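Local coordinates for oxidoreductase (Bordetella pertussis, PDB 3Q2K), which probably uses NAD to oxidise a UDP-linked N-acetylglucosaminuronic acid on the pathway to 2,3-diacetamido-2,3-dideoxy-D-mannuronic acid, at residues R117-E122 with V144-V149; I31-V36 with A93-L98; G53-L58 with V328-R333; S348-T353 with I365-D370. All blocks are in the same frame, centred on the assembly; numbering follows the deposited sequence.

In the fold
Interactions 1 and 2 are buried pairings of neighbouring parallel strands in the six-stranded sheet of the NAD-binding domain; strands 95-98 and 118-121 lie side by side, so the two ladders run on into each other, V120 O meeting L98 N. Backbone bonds dominate in both. Interaction 3 uses the start of strand 56-62, next to strand 31-36 in that sheet, but its partner is helix 321-333 from the C-terminal part of the sequence, and there an arginine side chain does most of the work at a partly buried margin. Interaction 4, about 33 Å from interaction 3 between centres, is apolar packing inside the C-terminal part, partly buried and close to a second subunit.

Interaction 1 (R117-E122 with V144-V149); sequences RHVVSE and VRLFVV. With NAI (1,4-dihydronicotinamide adenine dinucleotide), chain U.
The H118 imidazole receives R145 N at its edge: ND1 accepts that backbone N-H at 3.0 Å, the donor only 3° out of the ring plane. With CG anti to the carbonyl carbon (chi1 -53°), the ring is carried over to the start of the neighbouring strand, where R145 CB lies 3.2 Å from ND1. The F147 ring has V119 O at its edge, near its plane, while V120 CG2 approaches CD2 obliquely; L332 of helix 321-333 touches H118, and Y324 and C331 of that helix touch F147. Strands 118-121 and 146-148 run nearly parallel in the last beta-alpha-beta unit of the Rossmann fold, with helix 129-142 making the crossover. Four backbone bonds form the ladder: V119 N to R145 O, F147 N to V119 O, S121 N to F147 O and V149 N to S121 O. V119 and L146 lie side by side on one sheet face, CG1 to CD1 3.9 Å; V120 shares the other face with F147. Beyond the C-terminal ends of the strands, E122 bends at chi2 and sets OE2 to accept from the carboxamide N7N of NADH, 3.0 Å and nearly straight at 171°. The V149 side chain packs against this carboxylate, its CB 3.7 Å from E122 OE2, and its CG1 is also near N7N. H45 and H321 bond to E122 OE1, so both carboxylate oxygens are engaged. The carboxamide thus meets a carboxylate whose other oxygen takes two histidine bonds, which would limit its rotation and is consistent with a defined orientation of the nicotinamide.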
# COMPACT_ATOMS: atom_id res chain seq x y z
N ARG C 117 -35.82 -29.09 -7.45
CA ARG C 117 -35.32 -29.72 -8.68
C ARG C 117 -33.88 -29.36 -9.01
O ARG C 117 -33.29 -28.39 -8.52
CB ARG C 117 -36.20 -29.40 -9.89
CG ARG C 117 -37.59 -28.89 -9.58
CD ARG C 117 -38.65 -29.97 -9.46
NE ARG C 117 -39.88 -29.27 -9.11
CZ ARG C 117 -40.67 -28.67 -10.00
NH1 ARG C 117 -40.37 -28.77 -11.29
NH2 ARG C 117 -41.76 -28.02 -9.62
N HIS C 118 -33.30 -30.15 -9.91
CA HIS C 118 -31.93 -29.91 -10.35
C HIS C 118 -31.83 -28.65 -11.20
O HIS C 118 -32.85 -28.21 -11.73
CB HIS C 118 -31.47 -31.14 -11.13
CG HIS C 118 -31.68 -32.40 -10.35
ND1 HIS C 118 -30.99 -32.66 -9.19
CD2 HIS C 118 -32.56 -33.42 -10.51
CE1 HIS C 118 -31.41 -33.80 -8.67
NE2 HIS C 118 -32.35 -34.29 -9.47
N VAL C 119 -30.63 -28.07 -11.30
CA VAL C 119 -30.42 -26.84 -12.05
C VAL C 119 -29.28 -27.05 -13.02
O VAL C 119 -28.23 -27.57 -12.64
CB VAL C 119 -29.94 -25.69 -11.15
CG1 VAL C 119 -29.51 -24.49 -12.00
CG2 VAL C 119 -30.98 -25.38 -10.09
N VAL C 120 -29.53 -26.71 -14.28
CA VAL C 120 -28.44 -26.61 -15.26
C VAL C 120 -28.30 -25.13 -15.56
O VAL C 120 -29.14 -24.57 -16.26
CB VAL C 120 -28.69 -27.41 -16.55
CG1 VAL C 120 -27.51 -27.29 -17.49
CG2 VAL C 120 -28.92 -28.88 -16.24
N SER C 121 -27.28 -24.47 -15.00
CA SER C 121 -27.14 -23.04 -15.25
C SER C 121 -26.23 -22.77 -16.45
O SER C 121 -25.18 -23.41 -16.56
CB SER C 121 -26.52 -22.33 -14.04
OG SER C 121 -26.48 -20.94 -14.26
N GLU C 122 -26.62 -21.85 -17.33
CA GLU C 122 -25.69 -21.44 -18.38
C GLU C 122 -24.49 -20.69 -17.82
O GLU C 122 -24.56 -20.18 -16.69
CB GLU C 122 -26.36 -20.53 -19.42
CG GLU C 122 -26.82 -21.30 -20.63
CD GLU C 122 -25.65 -21.78 -21.47
OE1 GLU C 122 -25.87 -22.47 -22.50
OE2 GLU C 122 -24.51 -21.45 -21.11
N VAL C 144 -29.94 -30.95 -4.29
CA VAL C 144 -30.14 -31.10 -5.73
C VAL C 144 -28.82 -30.94 -6.46
O VAL C 144 -27.87 -30.39 -5.91
CB VAL C 144 -31.21 -30.12 -6.28
CG1 VAL C 144 -32.59 -30.45 -5.70
CG2 VAL C 144 -30.85 -28.68 -5.98
N ARG C 145 -28.72 -31.45 -7.69
CA ARG C 145 -27.60 -31.22 -8.60
C ARG C 145 -27.60 -29.78 -9.12
O ARG C 145 -28.64 -29.25 -9.50
CB ARG C 145 -27.90 -32.05 -9.84
CG ARG C 145 -26.84 -33.05 -10.22
CD ARG C 145 -26.59 -33.90 -9.00
NE ARG C 145 -25.39 -34.69 -9.23
CZ ARG C 145 -24.91 -35.54 -8.34
NH1 ARG C 145 -25.55 -35.72 -7.20
NH2 ARG C 145 -23.80 -36.23 -8.61
N LEU C 146 -26.42 -29.18 -9.20
CA LEU C 146 -26.24 -27.90 -9.89
C LEU C 146 -25.17 -28.13 -10.93
O LEU C 146 -24.05 -28.47 -10.55
CB LEU C 146 -25.77 -26.85 -8.88
CG LEU C 146 -25.13 -25.59 -9.45
CD1 LEU C 146 -25.94 -25.09 -10.64
CD2 LEU C 146 -24.95 -24.53 -8.38
N PHE C 147 -25.49 -28.03 -12.22
CA PHE C 147 -24.49 -28.18 -13.28
C PHE C 147 -24.24 -26.80 -13.89
O PHE C 147 -25.13 -25.95 -13.90
CB PHE C 147 -24.95 -29.07 -14.43
CG PHE C 147 -25.47 -30.41 -14.01
CD1 PHE C 147 -24.68 -31.54 -14.15
CD2 PHE C 147 -26.76 -30.55 -13.52
CE1 PHE C 147 -25.14 -32.79 -13.77
CE2 PHE C 147 -27.23 -31.80 -13.17
CZ PHE C 147 -26.41 -32.91 -13.27
N VAL C 148 -23.03 -26.52 -14.38
CA VAL C 148 -22.76 -25.28 -15.08
C VAL C 148 -22.30 -25.61 -16.50
O VAL C 148 -21.42 -26.44 -16.74
CB VAL C 148 -21.71 -24.44 -14.34
CG1 VAL C 148 -21.36 -23.19 -15.14
CG2 VAL C 148 -22.21 -24.17 -12.92
N VAL C 149 -22.88 -24.97 -17.51
CA VAL C 149 -22.59 -25.39 -18.88
C VAL C 149 -21.17 -24.96 -19.23
O VAL C 149 -20.88 -23.77 -19.21
CB VAL C 149 -23.57 -24.77 -19.88
CG1 VAL C 149 -23.12 -25.01 -21.31
CG2 VAL C 149 -24.94 -25.37 -19.64
PA NAI U . -30.93 -13.53 -24.66
O1A NAI U . -31.33 -12.11 -24.54
O2A NAI U . -31.03 -13.92 -26.22
O5B NAI U . -32.02 -14.61 -24.15
C5B NAI U . -32.74 -14.01 -23.08
C4B NAI U . -34.08 -14.66 -22.76
O4B NAI U . -34.27 -14.68 -21.34
C3B NAI U . -35.01 -13.62 -23.41
O3B NAI U . -35.96 -14.35 -24.20
C2B NAI U . -35.54 -12.89 -22.15
O2B NAI U . -36.88 -12.43 -22.29
C1B NAI U . -35.58 -14.10 -21.19
N9A NAI U . -35.76 -13.60 -19.84
C8A NAI U . -35.36 -12.40 -19.32
N7A NAI U . -35.72 -12.37 -18.07
C5A NAI U . -36.36 -13.50 -17.69
C6A NAI U . -36.93 -14.01 -16.51
N6A NAI U . -36.91 -13.30 -15.32
N1A NAI U . -37.46 -15.23 -16.57
C2A NAI U . -37.44 -15.96 -17.67
N3A NAI U . -36.92 -15.52 -18.80
C4A NAI U . -36.36 -14.32 -18.84
O3 NAI U . -29.35 -13.71 -24.44
PN NAI U . -28.79 -15.21 -24.52
O1N NAI U . -27.65 -15.04 -25.54
O2N NAI U . -29.63 -16.39 -25.05
O5D NAI U . -28.07 -15.46 -23.09
C5D NAI U . -28.04 -16.86 -22.86
C4D NAI U . -27.50 -17.17 -21.46
O4D NAI U . -26.67 -18.29 -21.82
C3D NAI U . -26.54 -16.09 -20.92
O3D NAI U . -25.96 -16.42 -19.66
C2D NAI U . -25.39 -16.24 -21.94
O2D NAI U . -24.18 -15.90 -21.26
C1D NAI U . -25.34 -17.79 -22.03
N1N NAI U . -24.89 -18.28 -23.32
C2N NAI U . -24.07 -19.31 -23.32
C3N NAI U . -23.63 -19.81 -24.54
C7N NAI U . -22.70 -20.95 -24.56
O7N NAI U . -22.00 -21.13 -25.53
N7N NAI U . -22.64 -21.74 -23.47
C4N NAI U . -24.03 -19.19 -25.72
C5N NAI U . -24.88 -18.10 -25.64
C6N NAI U . -25.31 -17.66 -24.40

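Interaction 2 (I31-V36 with A93-L98); sequences IRFGLV and ADALVL
L35 CD1 presses against V97 CG1 at 3.5 Å, the closest apolar meeting between strands 31-36 and 95-98, the first and fourth strands of the Rossmann fold and neighbours at the middle of its parallel sheet. F33 lies on the same sheet face, CD1 meeting A95 CB and V97 CG2. V36, L96 and L98 occupy the other face, where V36 CG2 touches the CD2 atoms of both leucines. L96 CD2 also sits 3.5 Å from G34 CA, over the one position of strand 31-36 that has no side chain. Between the two faces the ladder runs from G34 N to A95 O, V97 N to G34 O and V36 N to V97 O. Farther out, helix 42-50 covers the face of F33, L35 and V97, and helix 105-114 that of V36, L96 and L98; V36 itself touches the NADH. R29 forms a salt bridge with D94 OD1, so the carboxylate is held at both oxygens. D94 CG stands anti to the carbonyl carbon (chi1 -63°), which turns OD2 to R32 N. That N-H is accepted at 2.8 Å between R32 N and D94 OD2, on the anti side and 25° out of the carboxylate plane; R32 NE, 4.1 Å from OD2, adds only a charge attraction.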
# COMPACT_ATOMS: atom_id res chain seq x y z
N ILE C 31 -35.86 -38.31 -18.59
CA ILE C 31 -35.67 -37.11 -17.78
C ILE C 31 -36.58 -36.01 -18.30
O ILE C 31 -36.57 -35.70 -19.49
CB ILE C 31 -34.21 -36.60 -17.91
CG1 ILE C 31 -33.23 -37.61 -17.31
CG2 ILE C 31 -34.02 -35.29 -17.16
CD1 ILE C 31 -33.32 -37.65 -15.79
N ARG C 32 -37.31 -35.35 -17.39
CA ARG C 32 -38.06 -34.15 -17.72
C ARG C 32 -37.33 -32.82 -17.45
O ARG C 32 -37.15 -32.41 -16.30
CB ARG C 32 -39.37 -34.11 -16.93
CG ARG C 32 -40.58 -34.76 -17.61
CD ARG C 32 -40.86 -36.19 -17.16
NE ARG C 32 -41.39 -36.29 -15.81
CZ ARG C 32 -42.22 -37.24 -15.38
NH1 ARG C 32 -42.65 -38.19 -16.20
NH2 ARG C 32 -42.64 -37.25 -14.12
N PHE C 33 -36.96 -32.13 -18.52
CA PHE C 33 -36.27 -30.84 -18.47
C PHE C 33 -37.20 -29.65 -18.67
O PHE C 33 -38.12 -29.71 -19.48
CB PHE C 33 -35.29 -30.69 -19.63
CG PHE C 33 -33.97 -31.38 -19.42
CD1 PHE C 33 -33.01 -30.84 -18.60
CD2 PHE C 33 -33.70 -32.56 -20.09
CE1 PHE C 33 -31.79 -31.47 -18.45
CE2 PHE C 33 -32.49 -33.20 -19.94
CZ PHE C 33 -31.54 -32.65 -19.11
N GLY C 34 -36.90 -28.55 -17.99
CA GLY C 34 -37.59 -27.29 -18.22
C GLY C 34 -36.57 -26.26 -18.65
O GLY C 34 -35.47 -26.23 -18.10
N LEU C 35 -36.94 -25.45 -19.63
CA LEU C 35 -36.07 -24.37 -20.11
C LEU C 35 -36.59 -23.00 -19.68
O LEU C 35 -37.76 -22.67 -19.88
CB LEU C 35 -35.95 -24.45 -21.63
CG LEU C 35 -35.10 -23.36 -22.28
CD1 LEU C 35 -33.67 -23.47 -21.80
CD2 LEU C 35 -35.11 -23.48 -23.80
N VAL C 36 -35.72 -22.23 -19.04
CA VAL C 36 -36.06 -20.88 -18.57
C VAL C 36 -35.25 -19.87 -19.38
O VAL C 36 -34.02 -19.80 -19.26
CB VAL C 36 -35.69 -20.74 -17.09
CG1 VAL C 36 -36.12 -19.39 -16.53
CG2 VAL C 36 -36.28 -21.91 -16.31
N ALA C 93 -40.98 -30.45 -14.05
CA ALA C 93 -39.69 -30.77 -14.65
C ALA C 93 -38.70 -31.25 -13.59
O ALA C 93 -38.80 -30.84 -12.43
CB ALA C 93 -39.11 -29.59 -15.43
N ASP C 94 -37.81 -32.18 -13.95
CA ASP C 94 -36.90 -32.76 -12.96
C ASP C 94 -35.71 -31.83 -12.74
O ASP C 94 -35.10 -31.82 -11.67
CB ASP C 94 -36.31 -34.12 -13.38
CG ASP C 94 -37.41 -35.16 -13.53
OD1 ASP C 94 -38.18 -35.33 -12.56
OD2 ASP C 94 -37.52 -35.79 -14.60
N ALA C 95 -35.46 -31.05 -13.78
CA ALA C 95 -34.31 -30.15 -13.87
C ALA C 95 -34.66 -28.91 -14.69
O ALA C 95 -35.23 -28.99 -15.78
CB ALA C 95 -33.14 -30.88 -14.50
N LEU C 96 -34.28 -27.74 -14.20
CA LEU C 96 -34.48 -26.53 -14.98
C LEU C 96 -33.21 -25.97 -15.60
O LEU C 96 -32.16 -25.85 -14.96
CB LEU C 96 -35.19 -25.50 -14.11
CG LEU C 96 -36.59 -26.10 -14.04
CD1 LEU C 96 -37.24 -25.74 -12.72
CD2 LEU C 96 -37.36 -25.49 -15.20
N VAL C 97 -33.32 -25.62 -16.88
CA VAL C 97 -32.17 -25.09 -17.59
C VAL C 97 -32.25 -23.57 -17.58
O VAL C 97 -33.28 -23.00 -17.92
CB VAL C 97 -32.14 -25.58 -19.05
CG1 VAL C 97 -31.08 -24.78 -19.78
CG2 VAL C 97 -31.85 -27.07 -19.11
N LEU C 98 -31.16 -22.93 -17.17
CA LEU C 98 -31.20 -21.47 -16.99
C LEU C 98 -30.47 -20.77 -18.13
O LEU C 98 -29.25 -20.87 -18.29
CB LEU C 98 -30.73 -21.06 -15.59
CG LEU C 98 -31.32 -21.80 -14.38
CD1 LEU C 98 -30.65 -21.42 -13.05
CD2 LEU C 98 -32.81 -21.48 -14.32

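Interaction 3 (G53-L58 with V328-R333); sequences GDRAEL and VINCLR
R55 lays its guanidinium over I329, whose CG2 stands 3.6 Å above the centre of one face; R55 buries more surface here than any other residue, I329 next. The same methyl also meets R55 CB at 3.8 Å, since CG of the arginine leaves anti to its carbonyl carbon and the chain folds back at chi3, bringing the flat group round over the helix. I329 runs out from the helix with CD1 at its far end, reaching A56 CB at 4.0 Å, so one isoleucine covers both the arginine and the first residue of the strand. At the edge of the guanidinium, R55 NH2 donates to N330 OD1 at 2.9 Å, with an N-H...O angle of 159°. This acceptor lies only 4° out of the guanidinium plane, whereas the amide plane of N330 is turned 57° against it. NH1 bonds to H52 and makes a salt bridge with D326 one helical turn before N330, so both terminal nitrogens are bonded while an aliphatic group lies against one face. R333 crosses R55 at about a right angle: its CD is 3.9 Å from R55 NH2, and the two positive ends come near, which the carboxylates of D326 and, weakly, D335 may offset. Backbone bonds of R55 and E57 to I31 tie this end to strand 31-36, and F33 packs on A56. The contact thus joins the Rossmann-fold sheet to a helix from the C-terminal part of the sequence, as in the GFO/IDH/MocA oxidoreductase family.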
# COMPACT_ATOMS: atom_id res chain seq x y z
N GLY C 53 -33.70 -37.48 -27.37
CA GLY C 53 -35.12 -37.77 -27.26
C GLY C 53 -35.48 -39.05 -26.53
O GLY C 53 -36.57 -39.17 -25.96
N ASP C 54 -34.56 -40.01 -26.52
CA ASP C 54 -34.79 -41.29 -25.86
C ASP C 54 -34.53 -41.28 -24.35
O ASP C 54 -35.12 -42.05 -23.59
CB ASP C 54 -33.96 -42.38 -26.54
CG ASP C 54 -33.01 -41.81 -27.58
OD1 ASP C 54 -32.21 -42.60 -28.12
OD2 ASP C 54 -33.10 -40.59 -27.84
N ARG C 55 -33.65 -40.39 -23.90
CA ARG C 55 -33.38 -40.34 -22.47
C ARG C 55 -33.97 -39.11 -21.79
O ARG C 55 -34.13 -39.03 -20.56
CB ARG C 55 -31.89 -40.54 -22.22
CG ARG C 55 -31.46 -41.91 -22.71
CD ARG C 55 -30.01 -42.22 -22.37
NE ARG C 55 -29.20 -41.15 -22.96
CZ ARG C 55 -28.03 -40.77 -22.47
NH1 ARG C 55 -27.38 -39.77 -23.05
NH2 ARG C 55 -27.54 -41.38 -21.39
N ALA C 56 -34.37 -38.14 -22.60
CA ALA C 56 -34.80 -36.88 -22.02
C ALA C 56 -35.87 -36.29 -22.93
O ALA C 56 -35.92 -36.55 -24.13
CB ALA C 56 -33.62 -35.91 -21.92
N GLU C 57 -36.70 -35.47 -22.30
CA GLU C 57 -37.60 -34.64 -23.09
C GLU C 57 -37.83 -33.30 -22.41
O GLU C 57 -37.79 -33.20 -21.18
CB GLU C 57 -38.96 -35.32 -23.20
CG GLU C 57 -39.47 -35.95 -21.90
CD GLU C 57 -40.84 -36.61 -22.05
OE1 GLU C 57 -41.60 -36.65 -21.06
OE2 GLU C 57 -41.14 -37.06 -23.18
N LEU C 58 -38.15 -32.33 -23.27
CA LEU C 58 -38.45 -30.95 -22.90
C LEU C 58 -39.96 -30.80 -22.75
O LEU C 58 -40.72 -31.01 -23.69
CB LEU C 58 -37.87 -30.00 -23.96
CG LEU C 58 -38.00 -28.47 -23.90
CD1 LEU C 58 -37.24 -27.91 -22.71
CD2 LEU C 58 -37.52 -27.85 -25.20
N VAL C 328 -24.77 -34.59 -18.35
CA VAL C 328 -25.87 -34.24 -17.46
C VAL C 328 -26.87 -35.39 -17.31
O VAL C 328 -27.24 -35.79 -16.20
CB VAL C 328 -26.61 -33.03 -18.04
CG1 VAL C 328 -27.83 -32.68 -17.21
CG2 VAL C 328 -25.68 -31.83 -18.12
N ILE C 329 -27.29 -35.94 -18.44
CA ILE C 329 -28.26 -37.03 -18.47
C ILE C 329 -27.70 -38.25 -17.74
O ILE C 329 -28.39 -38.80 -16.87
CB ILE C 329 -28.64 -37.38 -19.92
CG1 ILE C 329 -29.32 -36.21 -20.63
CG2 ILE C 329 -29.55 -38.60 -19.93
CD1 ILE C 329 -29.71 -36.55 -22.07
N ASN C 330 -26.48 -38.67 -18.07
CA ASN C 330 -25.76 -39.69 -17.31
C ASN C 330 -25.78 -39.42 -15.82
O ASN C 330 -26.28 -40.25 -15.05
CB ASN C 330 -24.31 -39.88 -17.76
CG ASN C 330 -24.20 -40.37 -19.18
OD1 ASN C 330 -25.17 -40.91 -19.72
ND2 ASN C 330 -23.05 -40.18 -19.80
N CYS C 331 -25.28 -38.26 -15.41
CA CYS C 331 -25.27 -37.92 -13.99
C CYS C 331 -26.66 -38.03 -13.38
O CYS C 331 -26.87 -38.55 -12.28
CB CYS C 331 -24.66 -36.53 -13.77
SG CYS C 331 -25.01 -35.99 -12.09
N LEU C 332 -27.66 -37.52 -14.09
CA LEU C 332 -29.00 -37.59 -13.54
C LEU C 332 -29.55 -39.02 -13.51
O LEU C 332 -30.42 -39.35 -12.70
CB LEU C 332 -29.94 -36.75 -14.38
CG LEU C 332 -29.66 -35.28 -14.08
CD1 LEU C 332 -30.68 -34.55 -14.93
CD2 LEU C 332 -29.83 -35.02 -12.59
N ARG C 333 -29.06 -39.83 -14.43
CA ARG C 333 -29.51 -41.22 -14.48
C ARG C 333 -28.77 -42.06 -13.44
O ARG C 333 -29.08 -43.23 -13.27
CB ARG C 333 -29.36 -41.83 -15.87
CG ARG C 333 -30.40 -41.38 -16.90
CD ARG C 333 -29.84 -41.69 -18.27
NE ARG C 333 -29.31 -43.05 -18.21
CZ ARG C 333 -30.10 -44.11 -18.34
NH1 ARG C 333 -31.40 -43.92 -18.57
NH2 ARG C 333 -29.59 -45.33 -18.26

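Interaction 4 (S348-T353 with I365-D370); sequences SLALLT and IPLPLD
A350 and L369 bring their CA atoms to 6.9 Å, where a regular helix faces an extended tail. In segment 348-353 the backbone bonds run from L352 N to S348 O and T353 N to L349 O; the tail 365-370 begins as strand 365-366 and passes a cis peptide before P368. No hydrogen bond crosses between the two. L369 CG stands anti to its carbonyl carbon (chi1 -52°), with CD1 extended to the helix, where it comes down beside A350 O at 3.6 Å and T353 CB at 3.7 Å, with A350 CB close by. L367 uses CD1 against L351 CD2, also at 3.7 Å, the two side chains crossing at about a right angle. This is the C-terminal tail of the alpha/beta domain, whose strand 365-366 borders strand 223-231 at one margin of the mixed sheet, so that the tail bridges that edge and the long helix 342-361. V223 of strand 223-231 touches both L351 and L367, and W129 of helix 129-142 touches A350, T353 and L369. D370 forms a salt bridge with R360 of the second subunit. T353 OG1 donates to L349 O at 2.8 Å, from the opposite face of the carbonyl plane to T353 N.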
# COMPACT_ATOMS: atom_id res chain seq x y z
N SER C 348 -13.89 -20.88 -12.06
CA SER C 348 -13.70 -19.79 -13.01
C SER C 348 -14.39 -18.49 -12.54
O SER C 348 -13.91 -17.39 -12.82
CB SER C 348 -14.24 -20.28 -14.35
OG SER C 348 -15.65 -20.22 -14.25
N LEU C 349 -15.49 -18.58 -11.81
CA LEU C 349 -16.10 -17.36 -11.28
C LEU C 349 -15.09 -16.63 -10.38
O LEU C 349 -15.03 -15.41 -10.38
CB LEU C 349 -17.36 -17.63 -10.46
CG LEU C 349 -18.05 -16.36 -9.94
CD1 LEU C 349 -18.29 -15.38 -11.08
CD2 LEU C 349 -19.42 -16.66 -9.30
N ALA C 350 -14.35 -17.39 -9.58
CA ALA C 350 -13.30 -16.83 -8.74
C ALA C 350 -12.17 -16.12 -9.48
O ALA C 350 -11.80 -15.02 -9.07
CB ALA C 350 -12.76 -17.88 -7.77
N LEU C 351 -11.60 -16.71 -10.53
CA LEU C 351 -10.70 -15.97 -11.41
C LEU C 351 -11.30 -14.73 -12.06
O LEU C 351 -10.63 -13.70 -12.19
CB LEU C 351 -10.24 -16.88 -12.55
CG LEU C 351 -9.19 -17.90 -12.13
CD1 LEU C 351 -8.92 -18.80 -13.32
CD2 LEU C 351 -7.95 -17.10 -11.77
N LEU C 352 -12.54 -14.80 -12.54
CA LEU C 352 -13.12 -13.62 -13.17
C LEU C 352 -13.20 -12.58 -12.07
O LEU C 352 -12.96 -11.40 -12.34
CB LEU C 352 -14.54 -13.85 -13.71
CG LEU C 352 -14.62 -14.98 -14.74
CD1 LEU C 352 -16.08 -15.34 -15.01
CD2 LEU C 352 -13.89 -14.56 -16.01
N THR C 353 -13.62 -12.99 -10.87
CA THR C 353 -13.78 -12.00 -9.81
C THR C 353 -12.41 -11.36 -9.53
O THR C 353 -12.26 -10.15 -9.43
CB THR C 353 -14.35 -12.62 -8.51
OG1 THR C 353 -15.61 -13.21 -8.79
CG2 THR C 353 -14.61 -11.56 -7.44
N ILE C 365 -4.47 -9.49 -7.24
CA ILE C 365 -5.50 -10.18 -6.44
C ILE C 365 -5.11 -11.67 -6.34
O ILE C 365 -4.89 -12.32 -7.36
CB ILE C 365 -6.90 -10.06 -7.06
CG1 ILE C 365 -7.32 -8.59 -7.21
CG2 ILE C 365 -7.94 -10.90 -6.31
CD1 ILE C 365 -7.51 -7.98 -5.85
N PRO C 366 -4.89 -12.19 -5.12
CA PRO C 366 -4.50 -13.58 -4.97
C PRO C 366 -5.70 -14.47 -4.67
O PRO C 366 -6.70 -13.98 -4.13
CB PRO C 366 -3.68 -13.55 -3.68
CG PRO C 366 -4.35 -12.47 -2.88
CD PRO C 366 -4.70 -11.42 -3.88
N LEU C 367 -5.58 -15.75 -5.00
CA LEU C 367 -6.60 -16.76 -4.68
C LEU C 367 -6.21 -17.63 -3.49
O LEU C 367 -5.02 -17.72 -3.20
CB LEU C 367 -6.74 -17.74 -5.84
CG LEU C 367 -7.19 -16.98 -7.09
CD1 LEU C 367 -7.21 -17.92 -8.28
CD2 LEU C 367 -8.59 -16.46 -6.85
N PRO C 368 -7.16 -18.31 -2.85
CA PRO C 368 -8.60 -18.32 -3.10
C PRO C 368 -9.18 -17.07 -2.46
O PRO C 368 -8.50 -16.45 -1.66
CB PRO C 368 -9.09 -19.55 -2.32
CG PRO C 368 -8.09 -19.70 -1.20
CD PRO C 368 -6.79 -19.08 -1.65
N LEU C 369 -10.38 -16.67 -2.87
CA LEU C 369 -11.05 -15.49 -2.33
C LEU C 369 -11.73 -15.78 -0.99
O LEU C 369 -12.16 -16.89 -0.70
CB LEU C 369 -12.12 -15.03 -3.32
CG LEU C 369 -11.61 -14.84 -4.75
CD1 LEU C 369 -12.79 -14.45 -5.66
CD2 LEU C 369 -10.49 -13.79 -4.73
N ASP C 370 -11.80 -14.77 -0.14
CA ASP C 370 -12.67 -14.87 1.03
C ASP C 370 -14.12 -15.14 0.65
O ASP C 370 -14.59 -14.65 -0.38
CB ASP C 370 -12.67 -13.48 1.66
CG ASP C 370 -11.37 -13.20 2.37
OD1 ASP C 370 -10.70 -14.19 2.72
OD2 ASP C 370 -11.10 -11.99 2.57
OXT ASP C 370 -14.79 -15.81 1.43